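Local coordinates for Alr1585 protein (Nostoc sp., PDB 5C2I), which probably uses hydrogen peroxide to oxidise dyes and related substrates at a haem iron, as a member of the dye-decolorizing (DyP-type) peroxidase family, at residues T68-A73 with P459-L464; V289-D294 with S329-T334. The protein carries 1 engineered substitution. All blocks are in the same frame, centred on the assembly; numbering follows the deposited sequence.

Interaction 1: T68-A73 with P459-L464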
loop_
_atom_site.group_PDB
_atom_site.type_symbol
_atom_site.label_atom_id
_atom_site.label_comp_id
_atom_site.label_asym_id
_atom_site.label_seq_id
_atom_site.Cartn_x
_atom_site.Cartn_y
_atom_site.Cartn_z
ATOM N N THR A 68 19.902 -29.994 -10.832
ATOM C CA THR A 68 18.627 -29.334 -11.106
ATOM C C THR A 68 18.509 -27.940 -10.512
ATOM O O THR A 68 17.933 -27.040 -11.140
ATOM C CB THR A 68 17.462 -30.197 -10.603
ATOM O OG1 THR A 68 17.566 -31.486 -11.220
ATOM C CG2 THR A 68 16.125 -29.619 -11.015
ATOM N N TYR A 69 19.001 -27.759 -9.285
ATOM C CA TYR A 69 18.680 -26.550 -8.527
ATOM C C TYR A 69 19.827 -25.626 -8.164
ATOM O O TYR A 69 19.617 -24.419 -8.080
ATOM C CB TYR A 69 17.970 -26.945 -7.213
ATOM C CG TYR A 69 16.571 -27.464 -7.477
ATOM C CD1 TYR A 69 15.542 -26.593 -7.749
ATOM C CD2 TYR A 69 16.285 -28.821 -7.429
ATOM C CE1 TYR A 69 14.244 -27.062 -8.011
ATOM C CE2 TYR A 69 15.001 -29.297 -7.647
ATOM C CZ TYR A 69 13.985 -28.408 -7.935
ATOM O OH TYR A 69 12.714 -28.870 -8.165
ATOM N N ILE A 70 20.995 -26.169 -7.842
ATOM C CA ILE A 70 22.035 -25.320 -7.240
ATOM C C ILE A 70 22.400 -24.199 -8.213
ATOM O O ILE A 70 22.637 -24.427 -9.405
ATOM C CB ILE A 70 23.270 -26.120 -6.785
ATOM C CG1 ILE A 70 22.871 -27.046 -5.611
ATOM C CG2 ILE A 70 24.366 -25.179 -6.331
ATOM C CD1 ILE A 70 23.971 -27.936 -5.101
ATOM N N THR A 71 22.516 -23.007 -7.664
ATOM C CA THR A 71 22.823 -21.807 -8.417
ATOM C C THR A 71 24.312 -21.521 -8.336
ATOM O O THR A 71 24.821 -21.289 -7.255
ATOM C CB THR A 71 22.055 -20.617 -7.821
ATOM O OG1 THR A 71 20.672 -20.947 -7.686
ATOM C CG2 THR A 71 22.172 -19.374 -8.714
ATOM N N SER A 72 24.985 -21.457 -9.487
ATOM C CA SER A 72 26.366 -20.986 -9.509
ATOM C C SER A 72 26.430 -19.446 -9.397
ATOM O O SER A 72 25.451 -18.745 -9.644
ATOM C CB SER A 72 27.044 -21.440 -10.787
ATOM O OG SER A 72 26.502 -20.769 -11.901
ATOM N N ALA A 73 27.625 -18.924 -9.137
ATOM C CA ALA A 73 27.827 -17.483 -9.183
ATOM C C ALA A 73 27.542 -16.903 -10.577
ATOM O O ALA A 73 26.949 -15.833 -10.703
ATOM C CB ALA A 73 29.230 -17.146 -8.732
ATOM N N PRO A 459 30.475 -26.746 -1.030
ATOM C CA PRO A 459 31.375 -27.353 -1.995
ATOM C C PRO A 459 31.208 -26.799 -3.403
ATOM O O PRO A 459 30.216 -26.151 -3.698
ATOM C CB PRO A 459 30.997 -28.851 -1.946
ATOM C CG PRO A 459 30.118 -29.006 -0.762
ATOM C CD PRO A 459 29.447 -27.682 -0.574
ATOM N N SER A 460 32.183 -27.064 -4.262
ATOM C CA SER A 460 32.073 -26.750 -5.676
ATOM C C SER A 460 30.932 -27.569 -6.244
ATOM O O SER A 460 30.585 -28.650 -5.710
ATOM C CB SER A 460 33.390 -27.095 -6.397
ATOM O OG SER A 460 33.646 -28.497 -6.402
ATOM N N ILE A 461 30.318 -27.042 -7.290
ATOM C CA ILE A 461 29.185 -27.674 -7.921
ATOM C C ILE A 461 29.576 -29.018 -8.582
ATOM O O ILE A 461 28.840 -30.004 -8.436
ATOM C CB ILE A 461 28.498 -26.712 -8.913
ATOM C CG1 ILE A 461 27.878 -25.553 -8.093
ATOM C CG2 ILE A 461 27.461 -27.459 -9.743
ATOM C CD1 ILE A 461 27.400 -24.373 -8.916
ATOM N N SER A 462 30.736 -29.063 -9.220
ATOM C CA SER A 462 31.221 -30.293 -9.872
ATOM C C SER A 462 31.384 -31.423 -8.871
ATOM O O SER A 462 31.027 -32.577 -9.170
ATOM C CB SER A 462 32.531 -30.056 -10.665
ATOM O OG SER A 462 33.586 -29.587 -9.818
ATOM N N PHE A 463 31.874 -31.131 -7.679
ATOM C CA PHE A 463 31.957 -32.145 -6.644
ATOM C C PHE A 463 30.587 -32.774 -6.391
ATOM O O PHE A 463 30.446 -34.028 -6.378
ATOM C CB PHE A 463 32.517 -31.596 -5.356
ATOM C CG PHE A 463 32.321 -32.483 -4.170
ATOM C CD1 PHE A 463 33.095 -33.624 -3.988
ATOM C CD2 PHE A 463 31.422 -32.158 -3.176
ATOM C CE1 PHE A 463 32.950 -34.447 -2.886
ATOM C CE2 PHE A 463 31.269 -32.978 -2.031
ATOM C CZ PHE A 463 32.020 -34.133 -1.890
ATOM N N LEU A 464 29.583 -31.928 -6.225
ATOM C CA LEU A 464 28.253 -32.389 -5.915
ATOM C C LEU A 464 27.602 -33.148 -7.072
ATOM O O LEU A 464 26.883 -34.138 -6.856
ATOM C CB LEU A 464 27.392 -31.205 -5.461
ATOM C CG LEU A 464 27.868 -30.463 -4.205
ATOM C CD1 LEU A 464 27.098 -29.195 -3.988
ATOM C CD2 LEU A 464 27.755 -31.392 -2.996
#
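A small, wholly apolar contact joins Ile70, in the linker between helices 55-68 and 73-86, to Ile461 and Leu464 on the short helix 461-465 near the C-terminus. The two isoleucines run past each other in opposite senses, and the CG2 branch of Ile70 lies 3.9 Å from Ile461 CG1. With Ile70 CG1 beside the backbone N (chi1 -67°), CG2 stands anti to that N, and the longer arm runs toward the next turn of the helix. At its end Ile70 CD1 meets Leu464 CD1 at 3.5 Å, the two side chains crossing at about a right angle. The tip of Ile461 bears on the linker further along: its CD1 sits 3.5 Å from Ser72 CB, closer than carbon atoms usually approach, and touches Ser72 through carbon alone.

The hydroxyl of Ser72 is engaged elsewhere. As N-cap of helix 73-86 it bonds Lys75 N, so the residue starts one helix while its CB receives a methyl from another. Ser460 occupies the matching place before helix 461-465, where its OG accepts a weak bond from Phe463 N at 3.4 Å and is also hydrogen-bonded to Asp241. Thr71 faces the other way and ties the linker to strand 93-98 through Ala94. Phe96 of that strand touches both Ile70 and Leu464, while Ile62 and Ala66 pack on Leu464 from helix 55-68. The C-terminal helix thus packs against a helix-to-helix linker beside an edge strand of the N-terminal ferredoxin-like half, within the dimeric alpha+beta barrel architecture of DyP-type peroxidases.

Interaction 2: V289-D294 with S329-T334. With HEM (protoporphyrin IX containing Fe), chain E.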
loop_
_atom_site.group_PDB
_atom_site.type_symbol
_atom_site.label_atom_id
_atom_site.label_comp_id
_atom_site.label_asym_id
_atom_site.label_seq_id
_atom_site.Cartn_x
_atom_site.Cartn_y
_atom_site.Cartn_z
ATOM N N VAL A 289 25.677 0.511 19.032
ATOM C CA VAL A 289 25.881 -0.145 17.755
ATOM C C VAL A 289 27.064 0.405 16.973
ATOM O O VAL A 289 27.759 -0.375 16.305
ATOM C CB VAL A 289 24.610 -0.051 16.904
ATOM C CG1 VAL A 289 24.849 -0.526 15.487
ATOM C CG2 VAL A 289 23.489 -0.864 17.559
ATOM N N GLY A 290 27.275 1.715 17.058
ATOM C CA GLY A 290 28.293 2.417 16.273
ATOM C C GLY A 290 27.642 3.222 15.151
ATOM O O GLY A 290 28.288 4.041 14.511
ATOM N N ARG A 291 26.345 2.990 14.947
ATOM C CA ARG A 291 25.541 3.748 13.992
ATOM C C ARG A 291 24.174 4.030 14.605
ATOM O O ARG A 291 23.659 3.261 15.403
ATOM C CB ARG A 291 25.307 2.972 12.675
ATOM C CG ARG A 291 26.530 2.712 11.828
ATOM C CD ARG A 291 26.130 1.777 10.700
ATOM N NE ARG A 291 27.251 1.395 9.884
ATOM C CZ ARG A 291 27.655 2.007 8.770
ATOM N NH1 ARG A 291 27.072 3.123 8.314
ATOM N NH2 ARG A 291 28.691 1.516 8.120
ATOM N N PHE A 292 23.585 5.145 14.198
ATOM C CA PHE A 292 22.166 5.385 14.436
ATOM C C PHE A 292 21.340 4.361 13.713
ATOM O O PHE A 292 21.846 3.649 12.842
ATOM C CB PHE A 292 21.789 6.788 13.984
ATOM C CG PHE A 292 22.306 7.854 14.904
ATOM C CD1 PHE A 292 23.586 8.382 14.742
ATOM C CD2 PHE A 292 21.538 8.315 15.963
ATOM C CE1 PHE A 292 24.087 9.351 15.610
ATOM C CE2 PHE A 292 22.033 9.276 16.823
ATOM C CZ PHE A 292 23.309 9.793 16.643
ATOM N N ALA A 293 20.066 4.284 14.088
ATOM C CA ALA A 293 19.118 3.364 13.472
ATOM C C ALA A 293 19.146 3.465 11.947
ATOM O O ALA A 293 19.090 2.448 11.272
ATOM C CB ALA A 293 17.713 3.577 14.023
ATOM N N ASP A 294 19.263 4.688 11.414
ATOM C CA ASP A 294 19.231 4.874 9.954
ATOM C C ASP A 294 20.531 4.506 9.256
ATOM O O ASP A 294 20.591 4.514 8.032
ATOM C CB ASP A 294 18.797 6.312 9.554
ATOM C CG ASP A 294 19.785 7.380 10.027
ATOM O OD1 ASP A 294 20.961 7.256 9.710
ATOM O OD2 ASP A 294 19.377 8.370 10.625
ATOM N N SER A 329 31.744 0.032 20.774
ATOM C CA SER A 329 30.597 0.001 19.905
ATOM C C SER A 329 30.745 -1.151 18.926
ATOM O O SER A 329 31.848 -1.434 18.451
ATOM C CB SER A 329 30.420 1.330 19.172
ATOM O OG SER A 329 30.263 2.419 20.079
ATOM N N HIS A 330 29.632 -1.810 18.644
ATOM C CA HIS A 330 29.657 -3.000 17.783
ATOM C C HIS A 330 30.487 -2.836 16.483
ATOM O O HIS A 330 31.300 -3.723 16.168
ATOM C CB HIS A 330 28.236 -3.433 17.486
ATOM C CG HIS A 330 28.134 -4.675 16.642
ATOM N ND1 HIS A 330 28.670 -5.886 17.023
ATOM C CD2 HIS A 330 27.478 -4.900 15.477
ATOM C CE1 HIS A 330 28.339 -6.809 16.133
ATOM N NE2 HIS A 330 27.606 -6.237 15.201
ATOM N N THR A 331 30.281 -1.743 15.755
ATOM C CA THR A 331 31.008 -1.533 14.495
ATOM C C THR A 331 32.487 -1.395 14.685
ATOM O O THR A 331 33.278 -1.912 13.894
ATOM C CB THR A 331 30.486 -0.315 13.668
ATOM O OG1 THR A 331 30.547 0.856 14.460
ATOM C CG2 THR A 331 29.055 -0.544 13.192
ATOM N N ARG A 332 32.880 -0.758 15.774
ATOM C CA ARG A 332 34.284 -0.524 16.016
ATOM C C ARG A 332 35.002 -1.746 16.625
ATOM O O ARG A 332 36.199 -1.933 16.395
ATOM C CB ARG A 332 34.457 0.703 16.927
ATOM C CG ARG A 332 35.887 1.223 16.990
ATOM C CD ARG A 332 35.969 2.651 17.451
ATOM N NE ARG A 332 37.328 3.144 17.360
ATOM C CZ ARG A 332 37.690 4.419 17.491
ATOM N NH1 ARG A 332 36.797 5.386 17.669
ATOM N NH2 ARG A 332 38.968 4.750 17.315
ATOM N N LYS A 333 34.269 -2.583 17.366
ATOM C CA LYS A 333 34.789 -3.863 17.848
ATOM C C LYS A 333 34.979 -4.876 16.699
ATOM O O LYS A 333 36.030 -5.521 16.601
ATOM C CB LYS A 333 33.821 -4.478 18.835
ATOM C CG LYS A 333 33.918 -3.865 20.215
ATOM C CD LYS A 333 35.076 -4.473 21.014
ATOM C CE LYS A 333 34.810 -4.629 22.485
ATOM N NZ LYS A 333 35.776 -5.528 23.176
ATOM N N THR A 334 34.006 -4.939 15.792
ATOM C CA THR A 334 34.028 -5.944 14.745
ATOM C C THR A 334 34.830 -5.492 13.530
ATOM O O THR A 334 35.329 -6.338 12.781
ATOM C CB THR A 334 32.611 -6.363 14.320
ATOM O OG1 THR A 334 31.892 -5.218 13.852
ATOM C CG2 THR A 334 31.864 -6.996 15.436
HETATM C CHA HEM E . 27.727 -4.606 11.567
HETATM C CHB HEM E . 23.804 -5.763 14.122
HETATM C CHC HEM E . 25.786 -10.048 15.185
HETATM C CHD HEM E . 29.782 -8.748 12.836
HETATM C C1A HEM E . 26.491 -4.537 12.188
HETATM C C2A HEM E . 25.618 -3.410 12.154
HETATM C C3A HEM E . 24.521 -3.739 12.871
HETATM C C4A HEM E . 24.704 -5.066 13.321
HETATM C CMA HEM E . 23.291 -2.907 13.113
HETATM C CAA HEM E . 25.849 -2.068 11.446
HETATM C CBA HEM E . 25.415 -1.951 9.982
HETATM C CGA HEM E . 26.184 -2.952 9.164
HETATM O O1A HEM E . 27.348 -2.710 8.729
HETATM O O2A HEM E . 25.653 -4.038 8.926
HETATM C C1B HEM E . 24.010 -7.060 14.588
HETATM C C2B HEM E . 23.043 -7.805 15.350
HETATM C C3B HEM E . 23.564 -8.995 15.609
HETATM C C4B HEM E . 24.915 -8.961 15.045
HETATM C CMB HEM E . 21.692 -7.309 15.726
HETATM C CAB HEM E . 23.004 -10.189 16.290
HETATM C CBB HEM E . 21.688 -10.448 16.391
HETATM C C1C HEM E . 27.096 -10.061 14.677
HETATM C C2C HEM E . 28.049 -11.031 14.910
HETATM C C3C HEM E . 29.191 -10.642 14.259
HETATM C C4C HEM E . 28.900 -9.437 13.610
HETATM C CMC HEM E . 27.889 -12.315 15.670
HETATM C CAC HEM E . 30.507 -11.279 14.219
HETATM C CBC HEM E . 31.078 -12.027 15.130
HETATM C C1D HEM E . 29.446 -7.547 12.213
HETATM C C2D HEM E . 30.386 -6.876 11.321
HETATM C C3D HEM E . 29.846 -5.707 11.003
HETATM C C4D HEM E . 28.531 -5.708 11.681
HETATM C CMD HEM E . 31.743 -7.369 10.848
HETATM C CAD HEM E . 30.429 -4.685 10.071
HETATM C CBD HEM E . 31.392 -3.711 10.759
HETATM C CGD HEM E . 31.951 -2.764 9.748
HETATM O O1D HEM E . 31.810 -1.567 9.984
HETATM O O2D HEM E . 32.556 -3.155 8.691
HETATM N NA HEM E . 25.954 -5.517 12.970
HETATM N NB HEM E . 25.101 -7.755 14.510
HETATM N NC HEM E . 27.642 -9.035 13.963
HETATM N ND HEM E . 28.380 -6.785 12.468
HETATM FE FE HEM E . 26.807 -7.244 13.484
HETATM O O HOH W 1 25.867 -8.436 11.706
#
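The proximal haem site of this DyP-type peroxidase is built here, where His330, first residue of the short helix 330-334, binds the iron beside the end of helix 281-289. His330 NE2 reaches the iron at 2.1 Å, and a water is bound to the same iron at 2.3 Å. The ring descends to the porphyrin because CG is anti to the backbone N (chi1 -178°), and haem NA lies at its edge, in the ring plane. Its ND1 is bonded to Asp418, which fixes the rotation of the imidazole and would probably make it a stronger electron donor to the iron.

The two segments are tied by Thr331 N, which donates to Val289 O at 2.9 Å with an N-H...O angle of 152°. Gly290 follows with positive phi, and Thr331 OG1 comes within 3.3 Å of its CA; a CB there would collide with that hydroxyl. Haem contacts come from both segments. Val289 CG1 rests 3.7 Å from the methyl CMA, while the extended Arg291 chain lays CD and NE along the propionate carbons CAA and CBA, its NH1 held by Gly295 O and Thr311 O. Thr334 OG1 donates to His330 O at 2.8 Å, reaching it from the face of the carbonyl plane opposite to Thr334 N. A valine in place of Thr334 has no hydroxyl to give, and His330 O would probably be left with the backbone bond from Thr334 N as its one remaining donor of the two. The same Thr334 OG1 sits 3.4 Å from haem C2D.

Both contacts are buried, yet they lie on opposite sides of the chain's centre, with some 36 Å between their centres and about 25 Å between nearest atoms. Interaction 1 is the more peripheral, about 21 Å from the centre of the chain against 15 Å for interaction 2, and its segments are separated by most of the sequence, the residues of interaction 2 falling between them. They share no helix or strand. Each sets a loop segment against the beginning of a short helix, but the first relies on aliphatic packing between the two halves of the chain, whereas the second joins neighbouring C-terminal elements through a backbone hydrogen bond and a shared haem.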